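2-oxoglutarate dehydrogenase E3 component (Thermus thermophilus, PDB 2YQU) probably reoxidises protein-bound dihydrolipoamide with NAD(+), working with one bound FAD per subunit and a redox-active disulfide. Local coordinates at residues Ala16-Ala21 with Glu96-Lys101; Glu355-Ala358 with Pro362-Val365; Ala241-Glu246 with Asp254-Ala259; Ile284-Asp287 with Arg291-Val294. All blocks are in the same frame, centred on the assembly; numbering follows the deposited sequence.

Contact 1 of 4, residues Ala16-Ala21 with Glu96-Lys101; sequences AAIRAA and EFLFKK
A17 faces F99 across two helices that run side by side at 23°; the axes of these segments come within 10.1 Å. Helix 11-22 belongs to the Rossmann-type FAD-binding fold, where it follows a probable GxGxxG turn, and helix 77-102 packs against its flank. Along helix 11-22 the first to touch is A17: its CB comes obliquely to CE2 of F99, at 4.2 Å. A methyl suits this position because the same CB also meets V27 and V29 of the neighbouring strand, so a longer chain would probably crowd the phenyl ring. I18 comes next. Its CG1 approaches the F99 ring at the edge, near the ring plane, 4.5 Å from CD2. The CA-CB bond of I18 does not aim at the other helix, yet the extended outer torsion (chi2 164°) carries CD1 across to L98. Isoleucine fits because one long branch can span a gap too wide for alanine, in a buried, largely apolar place, although N102 also touches it. I453 of the second subunit packs on both I18 and L98, so the dimer partner completes this cluster. The last link is closest at the root of the leucine: I18 CD1 lies 3.9 Å from L98 CB and 4.1 Å from L98 CD1.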
loop_
_atom_site.group_PDB
_atom_site.type_symbol
_atom_site.label_atom_id
_atom_site.label_comp_id
_atom_site.label_asym_id
_atom_site.label_seq_id
_atom_site.Cartn_x
_atom_site.Cartn_y
_atom_site.Cartn_z
ATOM N N ALA A 16 -25.128 -4.992 -4.428
ATOM C CA ALA A 16 -26.160 -5.899 -3.954
ATOM C C ALA A 16 -26.795 -6.624 -5.141
ATOM O O ALA A 16 -27.014 -7.841 -5.089
ATOM C CB ALA A 16 -27.205 -5.155 -3.180
ATOM N N ALA A 17 -27.086 -5.875 -6.202
ATOM C CA ALA A 17 -27.757 -6.430 -7.379
ATOM C C ALA A 17 -26.917 -7.516 -8.042
ATOM O O ALA A 17 -27.443 -8.586 -8.341
ATOM C CB ALA A 17 -28.121 -5.324 -8.380
ATOM N N ILE A 18 -25.608 -7.270 -8.211
ATOM C CA ILE A 18 -24.696 -8.254 -8.802
ATOM C C ILE A 18 -24.598 -9.497 -7.909
ATOM O O ILE A 18 -24.695 -10.614 -8.397
ATOM C CB ILE A 18 -23.280 -7.653 -9.059
ATOM C CG1 ILE A 18 -23.344 -6.544 -10.114
ATOM C CG2 ILE A 18 -22.297 -8.740 -9.484
ATOM C CD1 ILE A 18 -22.108 -5.654 -10.134
ATOM N N ARG A 19 -24.424 -9.309 -6.604
ATOM C CA ARG A 19 -24.377 -10.445 -5.690
ATOM C C ARG A 19 -25.670 -11.259 -5.709
ATOM O O ARG A 19 -25.629 -12.500 -5.697
ATOM C CB ARG A 19 -24.081 -9.988 -4.264
ATOM C CG ARG A 19 -23.817 -11.124 -3.297
ATOM C CD ARG A 19 -22.574 -11.950 -3.629
ATOM N NE ARG A 19 -22.498 -13.134 -2.778
ATOM C CZ ARG A 19 -22.158 -14.355 -3.175
ATOM N NH1 ARG A 19 -21.870 -14.625 -4.442
ATOM N NH2 ARG A 19 -22.116 -15.335 -2.282
ATOM N N ALA A 20 -26.801 -10.564 -5.734
ATOM C CA ALA A 20 -28.110 -11.206 -5.787
ATOM C C ALA A 20 -28.238 -12.075 -7.042
ATOM O O ALA A 20 -28.693 -13.226 -6.970
ATOM C CB ALA A 20 -29.223 -10.161 -5.731
ATOM N N ALA A 21 -27.810 -11.530 -8.178
ATOM C CA ALA A 21 -27.777 -12.289 -9.427
ATOM C C ALA A 21 -26.904 -13.533 -9.286
ATOM O O ALA A 21 -27.286 -14.610 -9.735
ATOM C CB ALA A 21 -27.284 -11.422 -10.576
ATOM N N GLU A 96 -22.563 -0.661 -16.050
ATOM C CA GLU A 96 -23.495 -1.025 -17.122
ATOM C C GLU A 96 -23.141 -2.404 -17.675
ATOM O O GLU A 96 -24.011 -3.253 -17.841
ATOM C CB GLU A 96 -23.449 -0.000 -18.262
ATOM C CG GLU A 96 -24.001 1.367 -17.898
ATOM C CD GLU A 96 -25.504 1.483 -18.083
ATOM O OE1 GLU A 96 -26.168 0.444 -18.321
ATOM O OE2 GLU A 96 -26.029 2.617 -17.986
ATOM N N PHE A 97 -21.853 -2.616 -17.937
ATOM C CA PHE A 97 -21.349 -3.884 -18.459
ATOM C C PHE A 97 -21.727 -5.017 -17.517
ATOM O O PHE A 97 -22.243 -6.040 -17.949
ATOM C CB PHE A 97 -19.816 -3.813 -18.637
ATOM C CG PHE A 97 -19.205 -5.041 -19.268
ATOM C CD1 PHE A 97 -18.885 -5.060 -20.616
ATOM C CD2 PHE A 97 -18.928 -6.170 -18.503
ATOM C CE1 PHE A 97 -18.317 -6.192 -21.201
ATOM C CE2 PHE A 97 -18.364 -7.309 -19.082
ATOM C CZ PHE A 97 -18.055 -7.317 -20.427
ATOM N N LEU A 98 -21.488 -4.815 -16.226
ATOM C CA LEU A 98 -21.709 -5.853 -15.229
ATOM C C LEU A 98 -23.188 -6.160 -15.011
ATOM O O LEU A 98 -23.542 -7.297 -14.700
ATOM C CB LEU A 98 -21.055 -5.467 -13.900
ATOM C CG LEU A 98 -19.526 -5.443 -13.908
ATOM C CD1 LEU A 98 -19.024 -4.657 -12.720
ATOM C CD2 LEU A 98 -18.968 -6.851 -13.909
ATOM N N PHE A 99 -24.046 -5.146 -15.138
ATOM C CA PHE A 99 -25.491 -5.356 -15.056
ATOM C C PHE A 99 -25.938 -6.231 -16.218
ATOM O O PHE A 99 -26.691 -7.177 -16.028
ATOM C CB PHE A 99 -26.254 -4.029 -15.090
ATOM C CG PHE A 99 -26.555 -3.446 -13.724
ATOM C CD1 PHE A 99 -27.614 -2.565 -13.563
ATOM C CD2 PHE A 99 -25.771 -3.756 -12.611
ATOM C CE1 PHE A 99 -27.903 -2.011 -12.326
ATOM C CE2 PHE A 99 -26.058 -3.211 -11.365
ATOM C CZ PHE A 99 -27.119 -2.337 -11.218
ATOM N N LYS A 100 -25.469 -5.915 -17.420
ATOM C CA LYS A 100 -25.853 -6.690 -18.603
ATOM C C LYS A 100 -25.313 -8.116 -18.489
ATOM O O LYS A 100 -26.011 -9.077 -18.789
ATOM C CB LYS A 100 -25.343 -6.005 -19.873
ATOM C CG LYS A 100 -25.729 -6.686 -21.186
ATOM C CD LYS A 100 -25.466 -5.781 -22.413
ATOM C CE LYS A 100 -26.533 -5.967 -23.489
ATOM N NZ LYS A 100 -26.171 -5.316 -24.788
ATOM N N LYS A 101 -24.071 -8.256 -18.034
ATOM C CA LYS A 101 -23.461 -9.573 -17.881
ATOM C C LYS A 101 -24.231 -10.454 -16.904
ATOM O O LYS A 101 -24.407 -11.652 -17.144
ATOM C CB LYS A 101 -22.006 -9.449 -17.423
ATOM C CG LYS A 101 -21.369 -10.789 -17.064
ATOM C CD LYS A 101 -19.859 -10.754 -17.219
ATOM C CE LYS A 101 -19.232 -12.056 -16.769
ATOM N NZ LYS A 101 -19.099 -12.111 -15.296
#

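Contact 2 of 4, residues Glu355-Ala358 with Pro362-Val365; sequences ELKA and PYKV
The phenol oxygen of Y363 lies against the aliphatic chain of K357 while holding a hydrogen bond to E353, nearer the start of the same helix. This is a helix-turn-strand connection in the dimerisation domain: helix 353-359 leads through a short turn into strand 363-369, an edge strand of the antiparallel sheet within the chain, and the tyrosine folds back onto the helix it follows. K357 CE comes within 3.4 Å of Y363 OH, and K357 CG sits at the ring edge, near its plane. A lysine serves well on this partly open border, since its methylenes can lie along the phenol while its extended chain takes the ammonium onward. The main apolar contact is made by L356, whose CD1 lies over one face of the Y363 ring in a CH-pi contact, 3.9 Å from the centroid and 23° off the normal. The tyrosine's CG stands between the backbone N and the carbonyl carbon (chi1 64°), which swings the ring back over the leucine. Replacing Y363 with a serine would probably leave L356 CD1 without the aromatic face it rests on and E353 without its phenol partner. L356 also reaches L389 and L398, joining the helix to the sheet. Its CD1 is displaced toward the ring rim, 3.6 Å from Y363 CG, while L356 CB lies 3.9 Å from both Y363 CD2 and Y363 CE2.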
loop_
_atom_site.group_PDB
_atom_site.type_symbol
_atom_site.label_atom_id
_atom_site.label_comp_id
_atom_site.label_asym_id
_atom_site.label_seq_id
_atom_site.Cartn_x
_atom_site.Cartn_y
_atom_site.Cartn_z
ATOM N N GLU A 355 -13.308 5.811 21.799
ATOM C CA GLU A 355 -14.345 4.792 21.901
ATOM C C GLU A 355 -13.983 3.728 22.937
ATOM O O GLU A 355 -14.843 3.303 23.695
ATOM C CB GLU A 355 -14.629 4.156 20.535
ATOM C CG GLU A 355 -15.307 5.118 19.569
ATOM C CD GLU A 355 -15.371 4.613 18.141
ATOM O OE1 GLU A 355 -16.448 4.725 17.522
ATOM O OE2 GLU A 355 -14.358 4.110 17.623
ATOM N N LEU A 356 -12.717 3.316 22.987
ATOM C CA LEU A 356 -12.274 2.327 23.966
ATOM C C LEU A 356 -12.421 2.862 25.391
ATOM O O LEU A 356 -12.921 2.159 26.262
ATOM C CB LEU A 356 -10.813 1.919 23.716
ATOM C CG LEU A 356 -10.503 1.228 22.380
ATOM C CD1 LEU A 356 -9.049 0.782 22.333
ATOM C CD2 LEU A 356 -11.436 0.053 22.126
ATOM N N LYS A 357 -11.995 4.105 25.615
ATOM C CA LYS A 357 -12.106 4.734 26.928
ATOM C C LYS A 357 -13.563 4.837 27.362
ATOM O O LYS A 357 -13.878 4.588 28.520
ATOM C CB LYS A 357 -11.487 6.133 26.931
ATOM C CG LYS A 357 -9.971 6.169 26.880
ATOM C CD LYS A 357 -9.519 7.564 26.464
ATOM C CE LYS A 357 -8.041 7.807 26.666
ATOM N NZ LYS A 357 -7.728 9.249 26.416
ATOM N N ALA A 358 -14.445 5.190 26.430
ATOM C CA ALA A 358 -15.874 5.326 26.714
ATOM C C ALA A 358 -16.509 3.979 27.077
ATOM O O ALA A 358 -17.415 3.920 27.912
ATOM C CB ALA A 358 -16.597 5.947 25.514
ATOM N N PRO A 362 -9.744 -1.938 28.595
ATOM C CA PRO A 362 -8.326 -1.688 28.869
ATOM C C PRO A 362 -7.480 -2.032 27.652
ATOM O O PRO A 362 -7.690 -3.094 27.063
ATOM C CB PRO A 362 -8.022 -2.642 30.021
ATOM C CG PRO A 362 -8.950 -3.790 29.814
ATOM C CD PRO A 362 -10.196 -3.211 29.194
ATOM N N TYR A 363 -6.568 -1.144 27.267
ATOM C CA TYR A 363 -5.763 -1.357 26.068
ATOM C C TYR A 363 -4.313 -0.902 26.196
ATOM O O TYR A 363 -3.942 -0.143 27.106
ATOM C CB TYR A 363 -6.423 -0.687 24.850
ATOM C CG TYR A 363 -6.525 0.821 24.942
ATOM C CD1 TYR A 363 -5.617 1.639 24.289
ATOM C CD2 TYR A 363 -7.535 1.424 25.683
ATOM C CE1 TYR A 363 -5.701 3.021 24.376
ATOM C CE2 TYR A 363 -7.633 2.802 25.780
ATOM C CZ TYR A 363 -6.717 3.600 25.120
ATOM O OH TYR A 363 -6.805 4.972 25.204
ATOM N N LYS A 364 -3.503 -1.397 25.264
ATOM C CA LYS A 364 -2.118 -0.984 25.096
ATOM C C LYS A 364 -1.986 -0.233 23.776
ATOM O O LYS A 364 -2.683 -0.536 22.803
ATOM C CB LYS A 364 -1.185 -2.194 25.093
ATOM C CG LYS A 364 -1.534 -3.262 26.115
ATOM C CD LYS A 364 -0.685 -4.516 25.954
ATOM C CE LYS A 364 -1.223 -5.437 24.864
ATOM N NZ LYS A 364 -0.399 -6.663 24.692
ATOM N N VAL A 365 -1.089 0.744 23.762
ATOM C CA VAL A 365 -0.828 1.572 22.598
ATOM C C VAL A 365 0.565 1.244 22.073
ATOM O O VAL A 365 1.541 1.244 22.831
ATOM C CB VAL A 365 -0.913 3.066 22.966
ATOM C CG1 VAL A 365 -0.466 3.948 21.811
ATOM C CG2 VAL A 365 -2.341 3.431 23.413
#

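Contact 3 of 4, residues Ala241-Glu246 with Asp254-Ala259; sequences ARVELE and DRVLVA
V256 packs against both A241 and V243, and a single methyl does most of the touching: V256 CG2 lies 3.6 Å from V243 CG2 and 3.9 Å from A241 CB. V256 CG1 adds a looser approach to V243 CG2, at 4.0 Å. Both valines have CG1 anti to the backbone N (chi1 179° in V243, 174° in V256), an arrangement that leaves each CG2 beside its own N and turned to the other strand. Compact, beta-branched side chains suit two strands packed through their faces, and the small A241 leaves room for V256 CG2; the nearest CA atoms across the contact are those of A241 and D254, 6.2 Å apart. In the next shell V243 also meets V231 and I171, while V256 meets V234 and V173. The CA-CB bond of R242 points away from segment 254-259; its NE makes a salt bridge with E244 OE1 at 3.0 Å, in the guanidinium plane, using the anti lone pair of OE1, and R242 NH1 also pairs with E237. The whole joins two layers of the NAD-binding Rossmann-type domain: strand 240-245, central in the antiparallel sheet between 231-237 and 250-253, packs over strand 255-258, which lies between 154-155 and 169-173 in the parallel sheet.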
loop_
_atom_site.group_PDB
_atom_site.type_symbol
_atom_site.label_atom_id
_atom_site.label_comp_id
_atom_site.label_asym_id
_atom_site.label_seq_id
_atom_site.Cartn_x
_atom_site.Cartn_y
_atom_site.Cartn_z
ATOM N N ALA A 241 -18.836 35.559 -2.661
ATOM C CA ALA A 241 -19.771 35.182 -1.603
ATOM C C ALA A 241 -19.194 35.558 -0.251
ATOM O O ALA A 241 -17.976 35.636 -0.087
ATOM C CB ALA A 241 -20.078 33.683 -1.650
ATOM N N ARG A 242 -20.069 35.813 0.716
ATOM C CA ARG A 242 -19.631 36.088 2.072
ATOM C C ARG A 242 -20.051 34.986 3.029
ATOM O O ARG A 242 -21.026 34.272 2.800
ATOM C CB ARG A 242 -20.129 37.456 2.560
ATOM C CG ARG A 242 -21.631 37.598 2.753
ATOM C CD ARG A 242 -22.026 38.934 3.388
ATOM N NE ARG A 242 -23.464 39.032 3.624
ATOM C CZ ARG A 242 -24.373 39.300 2.689
ATOM N NH1 ARG A 242 -24.022 39.525 1.428
ATOM N NH2 ARG A 242 -25.656 39.357 3.029
ATOM N N VAL A 243 -19.280 34.868 4.099
ATOM C CA VAL A 243 -19.521 33.914 5.161
ATOM C C VAL A 243 -19.517 34.702 6.459
ATOM O O VAL A 243 -18.493 35.247 6.847
ATOM C CB VAL A 243 -18.408 32.841 5.221
ATOM C CG1 VAL A 243 -18.669 31.857 6.370
ATOM C CG2 VAL A 243 -18.284 32.112 3.881
ATOM N N GLU A 244 -20.664 34.781 7.121
ATOM C CA GLU A 244 -20.757 35.473 8.399
ATOM C C GLU A 244 -20.539 34.486 9.539
ATOM O O GLU A 244 -21.021 33.352 9.486
ATOM C CB GLU A 244 -22.117 36.161 8.524
ATOM C CG GLU A 244 -22.373 37.195 7.440
ATOM C CD GLU A 244 -23.807 37.703 7.419
ATOM O OE1 GLU A 244 -24.221 38.252 6.384
ATOM O OE2 GLU A 244 -24.525 37.554 8.425
ATOM N N LEU A 245 -19.795 34.919 10.553
ATOM C CA LEU A 245 -19.526 34.117 11.742
ATOM C C LEU A 245 -20.236 34.706 12.952
ATOM O O LEU A 245 -20.493 35.901 13.007
ATOM C CB LEU A 245 -18.024 34.065 12.038
ATOM C CG LEU A 245 -17.082 33.647 10.910
ATOM C CD1 LEU A 245 -15.650 33.642 11.414
ATOM C CD2 LEU A 245 -17.469 32.285 10.368
ATOM N N GLU A 246 -20.527 33.857 13.929
ATOM C CA GLU A 246 -21.071 34.308 15.200
ATOM C C GLU A 246 -20.131 35.341 15.814
ATOM O O GLU A 246 -18.932 35.091 15.947
ATOM C CB GLU A 246 -21.244 33.127 16.158
ATOM C CG GLU A 246 -21.489 33.552 17.595
ATOM C CD GLU A 246 -22.024 32.434 18.459
ATOM O OE1 GLU A 246 -22.947 32.705 19.245
ATOM O OE2 GLU A 246 -21.524 31.296 18.362
ATOM N N ASP A 254 -14.153 33.854 -3.388
ATOM C CA ASP A 254 -14.676 33.694 -4.744
ATOM C C ASP A 254 -15.687 32.552 -4.835
ATOM O O ASP A 254 -16.638 32.602 -5.615
ATOM C CB ASP A 254 -13.531 33.437 -5.718
ATOM C CG ASP A 254 -12.560 34.582 -5.772
ATOM O OD1 ASP A 254 -11.520 34.516 -5.077
ATOM O OD2 ASP A 254 -12.767 35.594 -6.472
ATOM N N ARG A 255 -15.436 31.500 -4.068
ATOM C CA ARG A 255 -16.350 30.369 -3.946
ATOM C C ARG A 255 -16.400 29.956 -2.486
ATOM O O ARG A 255 -15.420 30.090 -1.758
ATOM C CB ARG A 255 -15.878 29.169 -4.785
ATOM C CG ARG A 255 -15.541 29.466 -6.223
ATOM C CD ARG A 255 -16.742 29.664 -7.134
ATOM N NE ARG A 255 -16.320 30.057 -8.477
ATOM C CZ ARG A 255 -17.143 30.453 -9.447
ATOM N NH1 ARG A 255 -18.452 30.532 -9.240
ATOM N NH2 ARG A 255 -16.650 30.784 -10.634
ATOM N N VAL A 256 -17.553 29.462 -2.059
ATOM C CA VAL A 256 -17.692 28.864 -0.746
ATOM C C VAL A 256 -18.285 27.479 -0.918
ATOM O O VAL A 256 -19.328 27.321 -1.546
ATOM C CB VAL A 256 -18.584 29.710 0.182
ATOM C CG1 VAL A 256 -18.838 28.990 1.501
ATOM C CG2 VAL A 256 -17.964 31.072 0.417
ATOM N N LEU A 257 -17.598 26.476 -0.381
ATOM C CA LEU A 257 -18.066 25.093 -0.410
ATOM C C LEU A 257 -18.759 24.791 0.907
ATOM O O LEU A 257 -18.151 24.843 1.962
ATOM C CB LEU A 257 -16.901 24.115 -0.620
ATOM C CG LEU A 257 -17.178 22.616 -0.396
ATOM C CD1 LEU A 257 -18.338 22.138 -1.232
ATOM C CD2 LEU A 257 -15.940 21.785 -0.726
ATOM N N VAL A 258 -20.040 24.463 0.832
ATOM C CA VAL A 258 -20.811 24.084 2.000
ATOM C C VAL A 258 -20.748 22.559 2.105
ATOM O O VAL A 258 -21.388 21.861 1.333
ATOM C CB VAL A 258 -22.266 24.588 1.878
ATOM C CG1 VAL A 258 -23.101 24.161 3.091
ATOM C CG2 VAL A 258 -22.270 26.109 1.721
ATOM N N ALA A 259 -19.948 22.067 3.048
ATOM C CA ALA A 259 -19.693 20.637 3.245
ATOM C C ALA A 259 -19.776 20.307 4.735
ATOM O O ALA A 259 -18.813 19.849 5.339
ATOM C CB ALA A 259 -18.313 20.272 2.701
#

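Contact 4 of 4, residues Ile284-Asp287 with Arg291-Val294; sequences IPVD and RTRV
The chain turns back on itself between V286 and T292, whose CA atoms are 4.5 Å apart, and D287 N closes the reversal by donating to R291 O at 2.9 Å. The bend contains an Asx turn, in which D287 OD2 accepts from H289 N, and it lies in the long connection leading to strand 297-299 of the parallel sheet in the FAD-binding domain. V286 CA adds a CA-H...O contact to the same R291 O. Each oxygen of the D287 carboxylate then holds R291. OD2 takes the backbone R291 N at 3.0 Å, from well above the carboxylate plane. OD1 is met on the syn side by R291 NE at 2.9 Å, with a weak bond from R291 NH2. The two flat groups are turned 61° against each other, so this is a tilted salt bridge and no coplanar pair. Aspartate suits the place because with chi1 at 62° CG stands between its own N and carbonyl carbon, which brings the carboxylate within range of R291. With an alanine in place of D287, R291 N and H289 N would probably lose their acceptor and the guanidinium would be likely to swing from the turn. Apolar groups complete the contact: T292 CG2 reaches V286 CG1 at 4.2 Å, while the threonine hydroxyl is hydrogen-bonded to I297 O. A water bridges P285 O, at 2.7 Å, and R293 N. I284 CG2 also meets T292 CG2 at 3.7 Å.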
loop_
_atom_site.group_PDB
_atom_site.type_symbol
_atom_site.label_atom_id
_atom_site.label_comp_id
_atom_site.label_asym_id
_atom_site.label_seq_id
_atom_site.Cartn_x
_atom_site.Cartn_y
_atom_site.Cartn_z
ATOM N N ILE A 284 -33.474 5.245 7.814
ATOM C CA ILE A 284 -34.430 4.145 7.919
ATOM C C ILE A 284 -33.867 3.168 8.934
ATOM O O ILE A 284 -32.776 2.613 8.725
ATOM C CB ILE A 284 -34.621 3.442 6.557
ATOM C CG1 ILE A 284 -35.152 4.424 5.514
ATOM C CG2 ILE A 284 -35.561 2.233 6.704
ATOM C CD1 ILE A 284 -35.075 3.929 4.093
ATOM N N PRO A 285 -34.565 2.971 10.053
ATOM C CA PRO A 285 -34.110 2.004 11.052
ATOM C C PRO A 285 -34.039 0.583 10.485
ATOM O O PRO A 285 -34.938 0.159 9.781
ATOM C CB PRO A 285 -35.174 2.102 12.150
ATOM C CG PRO A 285 -35.810 3.427 11.949
ATOM C CD PRO A 285 -35.805 3.644 10.482
ATOM N N VAL A 286 -32.947 -0.110 10.768
ATOM C CA VAL A 286 -32.793 -1.512 10.391
ATOM C C VAL A 286 -32.218 -2.321 11.553
ATOM O O VAL A 286 -31.622 -1.766 12.479
ATOM C CB VAL A 286 -31.891 -1.671 9.143
ATOM C CG1 VAL A 286 -32.571 -1.094 7.917
ATOM C CG2 VAL A 286 -30.526 -1.019 9.343
ATOM N N ASP A 287 -32.404 -3.635 11.499
ATOM C CA ASP A 287 -31.863 -4.541 12.510
ATOM C C ASP A 287 -30.484 -5.032 12.071
ATOM O O ASP A 287 -29.903 -4.497 11.131
ATOM C CB ASP A 287 -32.847 -5.692 12.810
ATOM C CG ASP A 287 -33.127 -6.578 11.604
ATOM O OD1 ASP A 287 -34.231 -7.163 11.555
ATOM O OD2 ASP A 287 -32.326 -6.753 10.670
ATOM N N ARG A 291 -32.711 -5.624 7.863
ATOM C CA ARG A 291 -34.147 -5.589 7.601
ATOM C C ARG A 291 -34.765 -4.373 8.274
ATOM O O ARG A 291 -34.440 -4.054 9.420
ATOM C CB ARG A 291 -34.854 -6.822 8.172
ATOM C CG ARG A 291 -34.452 -8.145 7.595
ATOM C CD ARG A 291 -35.045 -9.324 8.381
ATOM N NE ARG A 291 -34.492 -9.392 9.734
ATOM C CZ ARG A 291 -34.651 -10.416 10.579
ATOM N NH1 ARG A 291 -35.326 -11.500 10.226
ATOM N NH2 ARG A 291 -34.110 -10.355 11.786
ATOM N N THR A 292 -35.690 -3.725 7.580
ATOM C CA THR A 292 -36.543 -2.724 8.203
ATOM C C THR A 292 -37.566 -3.470 9.051
ATOM O O THR A 292 -37.503 -4.705 9.176
ATOM C CB THR A 292 -37.277 -1.866 7.147
ATOM O OG1 THR A 292 -38.177 -2.693 6.395
ATOM C CG2 THR A 292 -36.317 -1.290 6.105
ATOM N N ARG A 293 -38.521 -2.734 9.607
ATOM C CA ARG A 293 -39.576 -3.347 10.405
ATOM C C ARG A 293 -40.534 -4.187 9.546
ATOM O O ARG A 293 -41.263 -5.026 10.077
ATOM C CB ARG A 293 -40.329 -2.288 11.217
ATOM C CG ARG A 293 -41.235 -1.376 10.420
ATOM C CD ARG A 293 -42.063 -0.453 11.300
ATOM N NE ARG A 293 -42.480 0.763 10.605
ATOM C CZ ARG A 293 -42.850 1.893 11.211
ATOM N NH1 ARG A 293 -43.223 2.938 10.481
ATOM N NH2 ARG A 293 -42.840 1.997 12.540
ATOM N N VAL A 294 -40.539 -3.953 8.234
ATOM C CA VAL A 294 -41.233 -4.820 7.284
ATOM C C VAL A 294 -40.201 -5.829 6.777
ATOM O O VAL A 294 -39.299 -5.456 6.029
ATOM C CB VAL A 294 -41.833 -4.016 6.116
ATOM C CG1 VAL A 294 -42.453 -4.943 5.101
ATOM C CG2 VAL A 294 -42.853 -3.024 6.641
HETATM O O HOH W 1 -37.625 0.129 9.936
#

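Overall arrangement
Contacts 1, 3 and 4 belong to the nucleotide-binding part, whereas contact 2 belongs to the dimerisation domain; none touches another. Contacts 1 and 4 are the closest pair, with centres 24 Å and nearest atoms about 12 Å apart, and both lie near the FAD: the side chains of F99 and I284 are each about 10 Å from the cofactor. Contact 3 is on the opposite side of the chain's centre from contact 1, 42 Å between centres; there the side chain of V243 is about 4 Å from that of V231, a residue of the NAD(+) site, though no NAD(+) is bound to this chain. Contact 2, remote from these sites, lies 31 Å from contact 4, centre to centre.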